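Long-range contact in BtGH115A (Bacteroides thetaiotaomicron, PDB 5BY3), which probably hydrolyses alpha-linked 4-O-methyl-glucuronic acid from decorated arabinogalactans, as a family GH115 glycoside hydrolase: residues A[587-592]-A[626-631]. Residues are numbered along the deposited sequence; the frame is centred on the assembly and turned at random.
Sequences EKSDAA and NRVERK
Asp590 and Arg630 each have CG turned away from the carbonyl carbon (chi1 -76° and -55°), and Arg630 then runs extended from CG to NE to meet the carboxylate. The contact joins the first turns of helix 587-603, packed beside helix 552-580, to the extended loop segment 626-631, which lies on the way to the C-terminal beta domain. The salt bridge has a single contact point: Arg630 NH2 donates to Asp590 OD2 over 2.7 Å, nearly straight, and the donor lies almost in line with the CG-OD2 bond. OD2 lies in the guanidinium plane, yet carboxylate and guanidinium are turned 34° apart. Glu587 stands beyond salt-bridge range, its OE1 4.0 Å from Arg630 NH2, and probably adds a weaker, longer-range attraction. On the other oxygen, Asp590 OD1 rests 3.4 Å from Arg627 CG, against the aliphatic chain, while the Arg627 guanidinium continues past to a salt bridge with Asp594 on the next helical turn. Glu587, Arg627 and Arg630 are exposed and Asp590 partly so, whereas Ser589 and Val628 are buried. Trp586 touches both Val628 and Arg630. Ser589 OG, hydrogen-bonded to Lys572 O of helix 552-580, sits 4.1 Å from Val628 CG2.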
loop_
_atom_site.group_PDB
_atom_site.type_symbol
_atom_site.label_atom_id
_atom_site.label_comp_id
_atom_site.label_asym_id
_atom_site.label_seq_id
_atom_site.Cartn_x
_atom_site.Cartn_y
_atom_site.Cartn_z
ATOM N N GLU A 587 -3.075 -5.509 36.385
ATOM C CA GLU A 587 -2.400 -6.736 36.016
ATOM C C GLU A 587 -2.885 -7.284 34.673
ATOM O O GLU A 587 -2.121 -7.916 33.953
ATOM C CB GLU A 587 -2.505 -7.772 37.134
ATOM C CG GLU A 587 -1.348 -7.702 38.139
ATOM C CD GLU A 587 -0.030 -8.339 37.648
ATOM O OE1 GLU A 587 1.033 -8.045 38.247
ATOM O OE2 GLU A 587 -0.031 -9.134 36.676
ATOM N N LYS A 588 -4.139 -7.014 34.329
ATOM C CA LYS A 588 -4.677 -7.438 33.037
ATOM C C LYS A 588 -3.961 -6.724 31.872
ATOM O O LYS A 588 -3.743 -7.322 30.798
ATOM C CB LYS A 588 -6.175 -7.184 32.966
ATOM C CG LYS A 588 -7.003 -8.068 33.872
ATOM C CD LYS A 588 -8.386 -8.226 33.294
ATOM C CE LYS A 588 -8.904 -9.649 33.501
ATOM N NZ LYS A 588 -10.368 -9.746 33.218
ATOM N N SER A 589 -3.559 -5.471 32.115
ATOM C CA SER A 589 -2.837 -4.670 31.119
ATOM C C SER A 589 -1.461 -5.231 30.868
ATOM O O SER A 589 -1.044 -5.387 29.707
ATOM C CB SER A 589 -2.739 -3.217 31.549
ATOM O OG SER A 589 -1.986 -2.491 30.608
ATOM N N ASP A 590 -0.768 -5.544 31.962
ATOM C CA ASP A 590 0.536 -6.191 31.900
ATOM C C ASP A 590 0.449 -7.565 31.241
ATOM O O ASP A 590 1.295 -7.902 30.416
ATOM C CB ASP A 590 1.215 -6.232 33.279
ATOM C CG ASP A 590 1.804 -4.851 33.713
ATOM O OD1 ASP A 590 2.209 -4.028 32.854
ATOM O OD2 ASP A 590 1.887 -4.596 34.935
ATOM N N ALA A 591 -0.583 -8.335 31.560
ATOM C CA ALA A 591 -0.719 -9.666 30.972
ATOM C C ALA A 591 -0.855 -9.590 29.434
ATOM O O ALA A 591 -0.197 -10.353 28.689
ATOM C CB ALA A 591 -1.873 -10.447 31.609
ATOM N N ALA A 592 -1.693 -8.650 28.998
ATOM C CA ALA A 592 -1.931 -8.332 27.590
ATOM C C ALA A 592 -0.637 -7.940 26.900
ATOM O O ALA A 592 -0.348 -8.443 25.809
ATOM C CB ALA A 592 -2.959 -7.219 27.463
ATOM N N ASN A 626 5.146 0.385 25.116
ATOM C CA ASN A 626 5.662 -0.036 26.424
ATOM C C ASN A 626 4.573 -0.658 27.306
ATOM O O ASN A 626 3.389 -0.536 26.994
ATOM C CB ASN A 626 6.233 1.183 27.160
ATOM C CG ASN A 626 7.493 1.727 26.525
ATOM O OD1 ASN A 626 7.747 2.930 26.601
ATOM N ND2 ASN A 626 8.296 0.853 25.907
ATOM N N ARG A 627 4.947 -1.276 28.442
ATOM C CA ARG A 627 3.917 -1.521 29.475
ATOM C C ARG A 627 3.439 -0.151 29.866
ATOM O O ARG A 627 4.205 0.813 29.822
ATOM C CB ARG A 627 4.425 -2.205 30.717
ATOM C CG ARG A 627 4.673 -3.674 30.596
ATOM C CD ARG A 627 5.481 -4.170 31.806
ATOM N NE ARG A 627 5.803 -5.584 31.610
ATOM C CZ ARG A 627 6.951 -6.056 31.115
ATOM N NH1 ARG A 627 7.961 -5.247 30.750
ATOM N NH2 ARG A 627 7.077 -7.372 30.961
ATOM N N VAL A 628 2.177 -0.073 30.257
ATOM C CA VAL A 628 1.575 1.204 30.586
ATOM C C VAL A 628 1.959 1.681 32.004
ATOM O O VAL A 628 1.828 0.934 32.996
ATOM C CB VAL A 628 0.044 1.150 30.396
ATOM C CG1 VAL A 628 -0.591 2.460 30.802
ATOM C CG2 VAL A 628 -0.291 0.872 28.948
ATOM N N GLU A 629 2.404 2.930 32.083
ATOM C CA GLU A 629 2.595 3.646 33.361
ATOM C C GLU A 629 1.299 3.679 34.200
ATOM O O GLU A 629 0.273 4.225 33.787
ATOM C CB GLU A 629 3.117 5.066 33.084
ATOM C CG GLU A 629 3.765 5.792 34.261
ATOM C CD GLU A 629 4.013 7.283 33.994
ATOM O OE1 GLU A 629 3.396 7.865 33.055
ATOM O OE2 GLU A 629 4.827 7.883 34.743
ATOM N N ARG A 630 1.366 3.079 35.381
ATOM C CA ARG A 630 0.266 3.078 36.343
ATOM C C ARG A 630 0.112 4.433 37.070
ATOM O O ARG A 630 1.076 4.974 37.635
ATOM C CB ARG A 630 0.478 1.956 37.352
ATOM C CG ARG A 630 0.652 0.573 36.724
ATOM C CD ARG A 630 0.408 -0.500 37.761
ATOM N NE ARG A 630 0.705 -1.831 37.259
ATOM C CZ ARG A 630 0.484 -2.955 37.941
ATOM N NH1 ARG A 630 -0.054 -2.929 39.173
ATOM N NH2 ARG A 630 0.792 -4.116 37.377
ATOM N N LYS A 631 -1.099 4.972 37.036
ATOM C CA LYS A 631 -1.426 6.278 37.604
ATOM C C LYS A 631 -2.934 6.346 37.658
ATOM O O LYS A 631 -3.593 5.676 36.881
ATOM C CB LYS A 631 -0.751 7.432 36.804
ATOM C CG LYS A 631 -1.608 8.517 36.161
ATOM C CD LYS A 631 -1.571 8.410 34.637
ATOM C CE LYS A 631 -2.011 9.700 33.958
ATOM N NZ LYS A 631 -1.290 9.866 32.659
#